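Local coordinates for eukaryotic peptide chain release factor GTP-binding subunit (Schizosaccharomyces pombe, PDB 1R5B), which is a translation release factor of the GTP-binding elongation-factor family, built from a P-loop G domain and beta-barrel domains, at residues A145-L150 / E258-M263; A218-N221 / D225-Y228; I293-I298 / E440-M445; L305-N310 / V359-R364; A391-S396 / T432-E437. All coordinates share one frame; numbering follows the deposited sequence.

Contact 1 of 5, residues A145-L150 / E258-M263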
# COMPACT_ATOMS: atom_id res chain seq x y z
N ALA A 145 11.82 -4.67 4.76
CA ALA A 145 10.44 -5.03 5.09
C ALA A 145 9.52 -3.81 5.04
O ALA A 145 9.93 -2.72 5.37
CB ALA A 145 10.39 -5.66 6.46
N ASP A 146 8.29 -4.02 4.60
CA ASP A 146 7.24 -3.02 4.73
C ASP A 146 6.53 -3.15 6.07
O ASP A 146 6.09 -2.16 6.64
CB ASP A 146 6.20 -3.16 3.63
CG ASP A 146 6.76 -2.83 2.26
OD1 ASP A 146 7.29 -1.73 2.07
OD2 ASP A 146 6.71 -3.63 1.32
N ILE A 147 6.40 -4.38 6.54
CA ILE A 147 5.63 -4.70 7.73
C ILE A 147 6.43 -5.66 8.60
O ILE A 147 6.98 -6.62 8.10
CB ILE A 147 4.30 -5.37 7.35
CG1 ILE A 147 3.42 -4.44 6.49
CG2 ILE A 147 3.54 -5.80 8.59
CD1 ILE A 147 2.34 -5.20 5.70
N GLY A 148 6.51 -5.39 9.89
CA GLY A 148 7.14 -6.26 10.85
C GLY A 148 6.07 -6.76 11.80
O GLY A 148 5.29 -5.96 12.30
N VAL A 149 5.99 -8.07 11.98
CA VAL A 149 5.02 -8.67 12.87
C VAL A 149 5.77 -9.38 13.99
O VAL A 149 6.50 -10.34 13.73
CB VAL A 149 4.11 -9.68 12.15
CG1 VAL A 149 3.08 -10.26 13.14
CG2 VAL A 149 3.39 -9.03 10.96
N LEU A 150 5.66 -8.87 15.21
CA LEU A 150 6.27 -9.52 16.37
C LEU A 150 5.23 -10.48 16.95
O LEU A 150 4.16 -10.05 17.36
CB LEU A 150 6.71 -8.48 17.41
CG LEU A 150 7.26 -8.98 18.75
CD1 LEU A 150 8.53 -9.75 18.54
CD2 LEU A 150 7.50 -7.80 19.69
N GLU A 258 -6.99 -9.03 7.59
CA GLU A 258 -7.85 -7.91 7.27
C GLU A 258 -7.11 -6.59 7.53
O GLU A 258 -7.20 -5.65 6.77
CB GLU A 258 -9.10 -7.99 8.13
CG GLU A 258 -10.11 -6.89 7.93
CD GLU A 258 -11.31 -7.05 8.85
OE1 GLU A 258 -11.52 -8.17 9.38
OE2 GLU A 258 -12.03 -6.05 9.05
N TYR A 259 -6.39 -6.55 8.64
CA TYR A 259 -5.57 -5.40 9.00
C TYR A 259 -4.36 -5.24 8.05
O TYR A 259 -4.06 -4.12 7.62
CB TYR A 259 -5.08 -5.54 10.45
CG TYR A 259 -4.21 -4.40 10.84
CD1 TYR A 259 -4.77 -3.17 11.18
CD2 TYR A 259 -2.83 -4.51 10.80
CE1 TYR A 259 -3.97 -2.09 11.51
CE2 TYR A 259 -2.02 -3.43 11.12
CZ TYR A 259 -2.59 -2.23 11.46
OH TYR A 259 -1.81 -1.16 11.78
N LEU A 260 -3.68 -6.33 7.74
CA LEU A 260 -2.54 -6.31 6.81
C LEU A 260 -2.97 -5.80 5.42
O LEU A 260 -2.20 -5.13 4.73
CB LEU A 260 -1.96 -7.72 6.66
CG LEU A 260 -0.65 -8.12 7.36
CD1 LEU A 260 -0.40 -7.36 8.62
CD2 LEU A 260 -0.63 -9.64 7.61
N ASP A 261 -4.21 -6.09 5.04
CA ASP A 261 -4.71 -5.73 3.73
C ASP A 261 -4.88 -4.22 3.53
O ASP A 261 -4.53 -3.71 2.49
CB ASP A 261 -6.04 -6.43 3.45
CG ASP A 261 -6.51 -6.24 2.03
OD1 ASP A 261 -5.83 -6.72 1.12
OD2 ASP A 261 -7.54 -5.60 1.73
N SER A 262 -5.43 -3.53 4.52
CA SER A 262 -5.76 -2.11 4.38
C SER A 262 -4.80 -1.18 5.14
O SER A 262 -4.92 0.04 5.07
CB SER A 262 -7.20 -1.86 4.85
OG SER A 262 -7.37 -2.33 6.17
N MET A 263 -3.86 -1.78 5.88
CA MET A 263 -2.72 -1.11 6.51
C MET A 263 -2.11 -0.06 5.60
O MET A 263 -1.78 -0.31 4.46
CB MET A 263 -1.58 -2.12 6.70
CG MET A 263 -1.24 -2.38 8.06
SD MET A 263 0.16 -3.45 8.12
CE MET A 263 1.16 -2.33 9.07

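Contact 2 of 5, residues A218-N221 / D225-Y228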
# COMPACT_ATOMS: atom_id res chain seq x y z
N ALA A 218 13.11 -0.18 23.25
CA ALA A 218 13.19 0.17 21.83
C ALA A 218 12.41 1.40 21.40
O ALA A 218 12.30 1.66 20.23
CB ALA A 218 12.79 -1.03 20.97
N GLY A 219 11.89 2.17 22.33
CA GLY A 219 11.31 3.47 22.01
C GLY A 219 9.92 3.49 21.40
O GLY A 219 9.38 4.58 21.22
N TYR A 220 9.33 2.33 21.10
CA TYR A 220 7.98 2.30 20.51
C TYR A 220 6.96 2.97 21.43
O TYR A 220 6.78 2.55 22.56
CB TYR A 220 7.53 0.87 20.22
CG TYR A 220 8.33 0.19 19.14
CD1 TYR A 220 9.29 -0.75 19.44
CD2 TYR A 220 8.12 0.52 17.80
CE1 TYR A 220 10.04 -1.36 18.43
CE2 TYR A 220 8.86 -0.10 16.78
CZ TYR A 220 9.81 -1.03 17.10
OH TYR A 220 10.54 -1.64 16.10
N ASN A 221 6.31 4.02 20.93
CA ASN A 221 5.16 4.65 21.59
C ASN A 221 3.92 3.88 21.14
O ASN A 221 3.60 3.86 19.95
CB ASN A 221 5.07 6.13 21.19
CG ASN A 221 3.79 6.81 21.66
OD1 ASN A 221 3.83 7.86 22.31
ND2 ASN A 221 2.64 6.25 21.30
N ASP A 225 2.43 3.82 17.39
CA ASP A 225 3.44 3.04 16.67
C ASP A 225 3.21 1.53 16.70
O ASP A 225 3.94 0.80 16.07
CB ASP A 225 4.83 3.27 17.27
CG ASP A 225 5.40 4.63 16.96
OD1 ASP A 225 4.62 5.59 16.70
OD2 ASP A 225 6.65 4.81 16.94
N VAL A 226 2.23 1.05 17.45
CA VAL A 226 2.06 -0.38 17.63
C VAL A 226 0.59 -0.74 17.50
O VAL A 226 -0.27 -0.09 18.06
CB VAL A 226 2.60 -0.85 19.01
CG1 VAL A 226 2.42 -2.35 19.18
CG2 VAL A 226 4.06 -0.49 19.17
N LYS A 227 0.33 -1.77 16.71
CA LYS A 227 -1.00 -2.38 16.61
C LYS A 227 -0.94 -3.72 17.31
O LYS A 227 -0.12 -4.56 16.94
CB LYS A 227 -1.41 -2.59 15.14
CG LYS A 227 -2.83 -3.17 14.92
CD LYS A 227 -3.87 -2.27 15.56
CE LYS A 227 -5.27 -2.51 15.06
NZ LYS A 227 -5.85 -3.67 15.72
N TYR A 228 -1.81 -3.94 18.29
CA TYR A 228 -1.92 -5.24 18.96
C TYR A 228 -3.13 -5.99 18.42
O TYR A 228 -4.17 -5.39 18.13
CB TYR A 228 -2.06 -5.05 20.47
CG TYR A 228 -0.84 -4.42 21.10
CD1 TYR A 228 -0.79 -3.05 21.32
CD2 TYR A 228 0.27 -5.19 21.45
CE1 TYR A 228 0.34 -2.46 21.87
CE2 TYR A 228 1.40 -4.61 22.00
CZ TYR A 228 1.43 -3.25 22.21
OH TYR A 228 2.53 -2.66 22.76

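Contact 3 of 5, residues I293-I298 / E440-M445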
# COMPACT_ATOMS: atom_id res chain seq x y z
N ILE A 293 -1.82 11.32 -0.07
CA ILE A 293 -0.39 11.07 -0.19
C ILE A 293 -0.18 9.66 -0.75
O ILE A 293 -0.66 8.69 -0.19
CB ILE A 293 0.30 11.23 1.16
CG1 ILE A 293 0.03 12.62 1.71
CG2 ILE A 293 1.80 11.01 1.00
CD1 ILE A 293 0.54 12.84 3.13
N GLU A 294 0.49 9.56 -1.90
CA GLU A 294 0.73 8.26 -2.54
C GLU A 294 2.03 7.62 -2.10
O GLU A 294 2.15 6.40 -2.11
CB GLU A 294 0.73 8.40 -4.06
CG GLU A 294 -0.62 8.84 -4.61
CD GLU A 294 -1.75 7.86 -4.30
OE1 GLU A 294 -1.51 6.63 -4.16
OE2 GLU A 294 -2.89 8.35 -4.22
N ALA A 295 2.98 8.44 -1.69
CA ALA A 295 4.25 7.94 -1.22
C ALA A 295 4.85 8.94 -0.27
O ALA A 295 4.62 10.14 -0.38
CB ALA A 295 5.20 7.74 -2.42
N GLY A 296 5.66 8.44 0.65
CA GLY A 296 6.54 9.25 1.48
C GLY A 296 5.80 9.88 2.63
O GLY A 296 4.74 9.42 3.04
N SER A 297 6.37 10.94 3.17
CA SER A 297 5.77 11.63 4.32
C SER A 297 6.00 13.14 4.24
O SER A 297 6.81 13.61 3.46
CB SER A 297 6.37 11.08 5.61
OG SER A 297 7.69 11.55 5.76
N ILE A 298 5.29 13.88 5.07
CA ILE A 298 5.39 15.34 5.08
C ILE A 298 5.25 15.87 6.52
O ILE A 298 4.40 15.41 7.27
CB ILE A 298 4.33 15.94 4.10
CG1 ILE A 298 4.54 17.42 3.86
CG2 ILE A 298 2.91 15.73 4.62
CD1 ILE A 298 5.61 17.73 2.91
N GLU A 440 3.86 -0.39 -11.46
CA GLU A 440 4.71 -1.29 -10.68
C GLU A 440 5.36 -0.59 -9.48
O GLU A 440 5.58 -1.22 -8.43
CB GLU A 440 5.80 -1.84 -11.62
CG GLU A 440 6.88 -2.70 -10.97
CD GLU A 440 7.85 -3.33 -11.98
OE1 GLU A 440 7.80 -2.99 -13.19
OE2 GLU A 440 8.68 -4.16 -11.55
N ASP A 441 5.68 0.69 -9.63
CA ASP A 441 6.37 1.45 -8.59
C ASP A 441 5.41 2.16 -7.62
O ASP A 441 5.55 2.03 -6.39
CB ASP A 441 7.34 2.46 -9.22
CG ASP A 441 8.50 1.79 -9.95
OD1 ASP A 441 8.70 0.58 -9.76
OD2 ASP A 441 9.27 2.40 -10.74
N TYR A 442 4.45 2.89 -8.18
CA TYR A 442 3.42 3.59 -7.44
C TYR A 442 2.10 3.46 -8.21
O TYR A 442 1.84 4.20 -9.17
CB TYR A 442 3.80 5.07 -7.24
CG TYR A 442 5.19 5.30 -6.68
CD1 TYR A 442 6.28 5.47 -7.52
CD2 TYR A 442 5.41 5.35 -5.31
CE1 TYR A 442 7.55 5.68 -7.01
CE2 TYR A 442 6.68 5.55 -4.80
CZ TYR A 442 7.74 5.71 -5.65
OH TYR A 442 8.99 5.89 -5.14
N GLN A 443 1.27 2.52 -7.79
CA GLN A 443 0.05 2.15 -8.51
C GLN A 443 -0.81 3.33 -8.98
O GLN A 443 -1.05 3.45 -10.18
CB GLN A 443 -0.79 1.19 -7.66
CG GLN A 443 -0.16 -0.20 -7.55
CD GLN A 443 -1.14 -1.24 -7.03
OE1 GLN A 443 -2.04 -0.91 -6.26
NE2 GLN A 443 -0.95 -2.51 -7.44
N TYR A 444 -1.26 4.19 -8.07
CA TYR A 444 -2.15 5.29 -8.44
C TYR A 444 -1.47 6.35 -9.30
O TYR A 444 -2.15 7.17 -9.89
CB TYR A 444 -2.80 5.94 -7.21
CG TYR A 444 -3.82 5.03 -6.53
CD1 TYR A 444 -3.41 4.03 -5.62
CD2 TYR A 444 -5.19 5.14 -6.80
CE1 TYR A 444 -4.33 3.19 -5.00
CE2 TYR A 444 -6.13 4.28 -6.18
CZ TYR A 444 -5.69 3.31 -5.29
OH TYR A 444 -6.61 2.47 -4.68
N MET A 445 -0.14 6.33 -9.36
CA MET A 445 0.60 7.24 -10.25
C MET A 445 0.77 6.67 -11.67
O MET A 445 1.18 7.39 -12.58
CB MET A 445 1.97 7.58 -9.66
CG MET A 445 1.94 8.28 -8.30
SD MET A 445 0.71 9.53 -8.11
CE MET A 445 1.35 10.69 -9.11
O HOH W 1 0.37 5.13 -5.64

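Contact 4 of 5, residues L305-N310 / V359-R364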
# COMPACT_ATOMS: atom_id res chain seq x y z
N LEU A 305 7.91 20.42 -3.90
CA LEU A 305 8.04 20.82 -5.30
C LEU A 305 6.73 20.54 -5.99
O LEU A 305 6.13 19.50 -5.77
CB LEU A 305 9.17 20.04 -5.96
CG LEU A 305 9.52 20.45 -7.38
CD1 LEU A 305 10.11 21.86 -7.41
CD2 LEU A 305 10.49 19.46 -7.99
N VAL A 306 6.26 21.47 -6.81
CA VAL A 306 5.13 21.19 -7.67
C VAL A 306 5.69 20.79 -9.02
O VAL A 306 6.29 21.62 -9.71
CB VAL A 306 4.21 22.41 -7.86
CG1 VAL A 306 2.95 21.98 -8.62
CG2 VAL A 306 3.83 23.05 -6.53
N MET A 307 5.52 19.53 -9.39
CA MET A 307 5.75 19.10 -10.78
C MET A 307 4.44 19.16 -11.56
O MET A 307 3.37 19.03 -10.96
CB MET A 307 6.35 17.68 -10.79
CG MET A 307 7.81 17.62 -10.35
SD MET A 307 8.85 18.87 -11.09
CE MET A 307 9.20 18.11 -12.54
N PRO A 308 4.47 19.36 -12.88
CA PRO A 308 5.69 19.40 -13.70
C PRO A 308 6.36 20.79 -13.86
O PRO A 308 7.33 20.89 -14.60
CB PRO A 308 5.16 18.96 -15.07
CG PRO A 308 3.79 19.60 -15.12
CD PRO A 308 3.26 19.52 -13.70
N ILE A 309 5.85 21.81 -13.18
CA ILE A 309 6.30 23.19 -13.38
C ILE A 309 7.60 23.56 -12.64
O ILE A 309 8.16 24.63 -12.87
CB ILE A 309 5.16 24.19 -13.02
CG1 ILE A 309 4.68 24.01 -11.58
CG2 ILE A 309 4.00 24.02 -13.99
CD1 ILE A 309 3.84 25.16 -11.08
N ASN A 310 8.06 22.68 -11.75
CA ASN A 310 9.31 22.88 -11.03
C ASN A 310 9.30 24.12 -10.10
O ASN A 310 10.29 24.86 -10.00
CB ASN A 310 10.47 22.96 -12.04
CG ASN A 310 11.80 22.51 -11.45
OD1 ASN A 310 11.84 21.66 -10.56
ND2 ASN A 310 12.90 23.10 -11.95
N VAL A 359 8.84 13.25 -8.09
CA VAL A 359 8.04 12.43 -8.97
C VAL A 359 8.39 12.74 -10.42
O VAL A 359 8.62 13.90 -10.76
CB VAL A 359 6.53 12.68 -8.78
CG1 VAL A 359 6.10 14.03 -9.31
CG2 VAL A 359 5.73 11.61 -9.44
N HIS A 360 8.42 11.71 -11.26
CA HIS A 360 8.71 11.90 -12.67
C HIS A 360 7.58 12.60 -13.40
O HIS A 360 6.44 12.56 -12.98
CB HIS A 360 8.99 10.56 -13.35
CG HIS A 360 10.27 9.94 -12.90
ND1 HIS A 360 11.39 9.90 -13.71
CD2 HIS A 360 10.62 9.35 -11.73
CE1 HIS A 360 12.37 9.29 -13.05
NE2 HIS A 360 11.93 8.95 -11.85
N ALA A 361 7.93 13.26 -14.49
CA ALA A 361 6.98 13.86 -15.39
C ALA A 361 7.55 13.74 -16.78
O ALA A 361 8.76 13.86 -16.97
CB ALA A 361 6.77 15.30 -15.05
N THR A 362 6.69 13.47 -17.75
CA THR A 362 7.15 13.20 -19.10
C THR A 362 6.04 13.43 -20.11
O THR A 362 4.89 13.62 -19.73
CB THR A 362 7.67 11.74 -19.18
OG1 THR A 362 8.41 11.53 -20.38
CG2 THR A 362 6.52 10.75 -19.28
N THR A 363 6.41 13.43 -21.38
CA THR A 363 5.45 13.43 -22.47
C THR A 363 5.47 12.10 -23.23
O THR A 363 4.74 11.94 -24.20
CB THR A 363 5.73 14.59 -23.45
OG1 THR A 363 7.12 14.60 -23.81
CG2 THR A 363 5.51 15.94 -22.80
N ARG A 364 6.32 11.16 -22.81
CA ARG A 364 6.53 9.92 -23.57
C ARG A 364 6.63 8.69 -22.67
O ARG A 364 7.48 8.64 -21.79
CB ARG A 364 7.79 10.04 -24.43
CG ARG A 364 7.68 11.10 -25.50
CD ARG A 364 8.82 11.11 -26.51
NE ARG A 364 8.86 12.37 -27.25
CZ ARG A 364 9.44 13.50 -26.83
NH1 ARG A 364 10.04 13.56 -25.64
NH2 ARG A 364 9.42 14.59 -27.60

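Contact 5 of 5, residues A391-S396 / T432-E437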
# COMPACT_ATOMS: atom_id res chain seq x y z
N ALA A 391 -5.23 13.85 -12.71
CA ALA A 391 -4.61 14.64 -13.78
C ALA A 391 -5.59 15.22 -14.82
O ALA A 391 -5.86 16.43 -14.80
CB ALA A 391 -3.51 13.84 -14.46
N VAL A 392 -6.10 14.39 -15.73
CA VAL A 392 -6.94 14.89 -16.85
C VAL A 392 -6.10 15.72 -17.86
O VAL A 392 -5.86 16.90 -17.63
CB VAL A 392 -8.16 15.76 -16.37
CG1 VAL A 392 -8.96 16.31 -17.56
CG2 VAL A 392 -9.08 14.98 -15.42
N GLU A 393 -5.69 15.11 -18.97
CA GLU A 393 -4.86 15.82 -19.94
C GLU A 393 -5.23 15.57 -21.42
O GLU A 393 -6.27 16.06 -21.89
CB GLU A 393 -3.38 15.57 -19.65
CG GLU A 393 -2.43 16.57 -20.32
CD GLU A 393 -2.99 17.99 -20.37
OE1 GLU A 393 -3.04 18.65 -19.30
OE2 GLU A 393 -3.39 18.44 -21.47
N GLU A 394 -4.39 14.84 -22.16
CA GLU A 394 -4.48 14.78 -23.62
C GLU A 394 -3.43 13.81 -24.14
O GLU A 394 -2.25 13.97 -23.84
CB GLU A 394 -4.23 16.18 -24.23
CG GLU A 394 -4.37 16.26 -25.75
CD GLU A 394 -5.81 16.42 -26.21
OE1 GLU A 394 -6.69 15.73 -25.65
OE2 GLU A 394 -6.05 17.22 -27.14
N VAL A 395 -3.85 12.83 -24.92
CA VAL A 395 -2.94 11.74 -25.28
C VAL A 395 -3.23 11.13 -26.64
O VAL A 395 -4.37 11.12 -27.10
CB VAL A 395 -2.98 10.63 -24.21
CG1 VAL A 395 -4.31 9.89 -24.24
CG2 VAL A 395 -1.81 9.67 -24.38
N SER A 396 -2.18 10.60 -27.26
CA SER A 396 -2.24 9.96 -28.57
C SER A 396 -1.21 8.84 -28.68
O SER A 396 -0.21 8.83 -27.96
CB SER A 396 -1.98 11.00 -29.67
OG SER A 396 -0.69 11.56 -29.52
N THR A 432 1.45 18.49 -23.17
CA THR A 432 2.25 19.09 -22.11
C THR A 432 2.53 18.04 -21.03
O THR A 432 1.67 17.21 -20.77
CB THR A 432 1.55 20.32 -21.49
OG1 THR A 432 0.32 19.92 -20.86
CG2 THR A 432 1.12 21.33 -22.56
N PRO A 433 3.70 18.10 -20.40
CA PRO A 433 4.14 17.05 -19.47
C PRO A 433 3.15 16.75 -18.34
O PRO A 433 2.50 17.65 -17.83
CB PRO A 433 5.44 17.63 -18.89
CG PRO A 433 5.92 18.58 -19.88
CD PRO A 433 4.70 19.19 -20.49
N VAL A 434 3.03 15.48 -17.97
CA VAL A 434 2.18 15.10 -16.85
C VAL A 434 2.94 14.16 -15.93
O VAL A 434 3.79 13.39 -16.37
CB VAL A 434 0.79 14.54 -17.30
CG1 VAL A 434 0.78 14.17 -18.77
CG2 VAL A 434 0.32 13.36 -16.43
N CYS A 435 2.65 14.25 -14.63
CA CYS A 435 3.36 13.46 -13.64
C CYS A 435 2.85 12.05 -13.67
O CYS A 435 1.66 11.82 -13.78
CB CYS A 435 3.17 14.03 -12.25
SG CYS A 435 3.73 15.74 -12.13
N MET A 436 3.77 11.10 -13.56
CA MET A 436 3.42 9.68 -13.60
C MET A 436 4.61 8.85 -13.14
O MET A 436 5.75 9.31 -13.18
CB MET A 436 2.98 9.25 -15.01
CG MET A 436 4.07 9.32 -16.08
SD MET A 436 3.62 8.74 -17.76
CE MET A 436 2.40 9.85 -18.11
N GLU A 437 4.32 7.65 -12.67
CA GLU A 437 5.32 6.62 -12.44
C GLU A 437 4.77 5.30 -13.00
O GLU A 437 3.57 5.16 -13.23
CB GLU A 437 5.57 6.44 -10.94
CG GLU A 437 6.02 7.68 -10.20
CD GLU A 437 7.49 7.99 -10.34
OE1 GLU A 437 8.32 7.07 -10.48
OE2 GLU A 437 7.82 9.18 -10.29

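Contact 1 of 5, residues A145-L150 / E258-M263
No flat group carries the meeting of I147 with M263 and L260: aliphatic branches and a thioether touch, without face or edge to align. Y259, the ring of this helix, packs instead on H183, V185, K227 and M229. I147 opens strand 147-153, a parallel strand inside the mixed sheet of the G domain; L260 lies in the last turn of helix 256-262, which covers that side of the sheet, and M263 just after its end. The isoleucine sets CG2 anti to its backbone nitrogen and CG1 beside it (chi1 -62°), and all three outer carbons meet the methionine sulfur: M263 SD lies 3.7 Å from I147 CD1, 3.8 Å from I147 CG1 and 4.1 Å from I147 CG2. The two chains cross obliquely, and the bend of M263 at chi3 brings M263 CE within 4.0 Å of I147 CG1. I147 CG2 also meets the leucine, 4.2 Å from L260 CD1. V44, I46 and L266 touch I147 as well. Polar groups nearby have partners of their own: D146 makes a salt bridge with R268, and R121 NH1 bonds to the carbonyls of both L260 and M263, where its charge would probably favour the helix C-terminus. The interface itself is thus buried and apolar, held by dispersion and shape without any directional bond between strand and helix.

Contact 2 of 5, residues A218-N221 / D225-Y228
D225 returns to N221 through one backbone hydrogen bond, D225 N to N221 O at 2.8 Å, of the i to i+4 spacing that marks the single helical turn 222-225. The bond is bent at the hydrogen, 139°, although the donor lies almost in line with the carbonyl, the C=O...N angle being 170°. Apolar contacts form a second group. Y220 CB rests 3.9 Å from V226 CG2, the valine branch that lies beside the backbone N. The other branch, V226 CG1, sits 3.3 Å above the plane of the Y228 ring, displaced toward its rim; V226 thus touches Y220 by CG2 and the Y228 ring by CG1. D225 CB approaches the Y220 ring at its edge, near the plane, 4.3 Å from Y220 CD2. The polar and charged contacts of the tyrosines reach outside: Y220 OH is hydrogen-bonded to I181 O, the Y220 ring makes a cation-pi contact with R177, and Y228 OH bonds to S222 OG. G219, with positive phi, follows helix 200-218. The chain passes from that helix through a short helical turn into strand 226-230, the edge strand of the G-domain sheet beside strand 184-189, with Y220 also resting on helix 169-178.

Contact 3 of 5, residues I293-I298 / E440-M445
E294 and A295 form a classic beta bulge opposite I275, in the antiparallel barrel sheet that follows the G domain, and through it they meet Y442, Y444 and M445 of the C-terminal domain. The contact therefore joins two beta domains. E294 carries most of it. Its CG lies beside the backbone N and the chain folds again at chi2 (-60°), which brings the carboxylate against Y444: E294 OE1 is 3.4 Å from Y444 CB and 3.5 Å from Y444 CD1. The two side chains cross at about a right angle, and the carboxylate and ring planes differ by 35°. Nearer the backbone, E294 CG touches M445 SD at 3.8 Å; the methionine, doubled back at chi2 and chi3, also packs on I275 and P277 of strand 275-283. The next residue, A295, puts its CB obliquely against the Y442 ring, 3.6 Å from Y442 CE2. One water bridges the two segments: it donates to E294 OE1 at 2.8 Å and accepts from Y444 N at 3.1 Å, lying in the plane of the Y444 ring at its edge. K292 makes a cation-pi contact with that ring. Y444 N belongs to the first turn of the short, weakly bonded helix 443-446, where M445 N bonds to Y442 O at 2.9 Å. The carboxylate thus reaches the start of that helix through water, whose donated bond would probably favour its negative charge, while A295 CB on Y442 adds an apolar contact.

Contact 4 of 5, residues L305-N310 / V359-R364
M307 coils back on itself, chi1 -73° followed by further bends at chi2 and chi3, and V359 places CG1 between its backbone N and carbonyl carbon (chi1 71°); the two side chains run side by side in opposite senses. M307 closes strand 302-307 of the antiparallel barrel, at the head of a beta hairpin to strand 311-319, and faces the small two-stranded sheet of 361-362 with 433-435. M307 CB comes within 3.9 Å of V359 CG1, and M307 CG lies 3.8 Å from V359 O. The terminal methyl only just reaches A361, with M307 CE 4.5 Å from A361 CB. P308, which follows a cis peptide bond, adds its own ring: P308 CB rests 4.0 Å from A361 CB. C435 packs against both M307 and P308, so the hairpin end sits across the two strands of the small sheet. These cross-contacts are van der Waals in kind. Farther along, the chain turns a corner at T363, where an ST turn lies, in which R364 N donates to T362 OG1 at 3.2 Å and a nearly straight 165°.

Contact 5 of 5, residues A391-S396 / T432-E437
E393, V434 and T432 lose the most surface here, where the loop before strand 396-397 lies over strand 433-435 of the two-stranded antiparallel sheet it forms with 361-362, in the C-terminal beta region. E393 is the main side chain. Its CG stands anti to the backbone N (chi1 -163°) and the chain then bends sharply at chi2, 36°, so that the aliphatic part faces V434 and the carboxylate leans on T432. The two side chains E393 and T432 cross at about a right angle. T432 OG1 lies 3.9 Å from E393 CD, a spacing of packing rather than bonding, and both carboxylate oxygens are similarly far, with E393 OE2 4.0 Å from T432 OG1. V434 offers its two methyl groups to different partners: V434 CG1 is 4.3 Å from E393 CG, while CG2 serves the alanine. The valine's chi1 of 15° is close to eclipsed, which suggests either strain or a loosely determined rotation. I388, earlier in the same loop, also touches V434, and M436 leans on the same isoleucine. Backbone hydrogen bonds fix both segments from outside: E393 pairs with M386, S396 with E429, and V434 with T362. The contact is therefore side-chain packing between segments that are each held by their own backbone partners. Two residues before E393, A391 CB points toward the strand and meets V434 CG2 at 4.3 Å.

From the N terminus, contact 1 opens first and closes a long loop within the G domain, between sheet strand 147-153 and helix 256-262. Contact 2 is nested inside that loop as a short return into strand 226-230, and the two touch where Y259 packs on K227. Contact 3 follows in series, opening at 293 and closing at 445, to tie the barrel sheet to the C-terminal domain. Inside its loop lie contacts 4 and 5, themselves in series, and no contact crosses another. Contacts 4 and 5 meet through neighbouring strands 361-362 and 433-435, and E437 links contact 5 to contact 3, joining the three at the boundary between the beta domains.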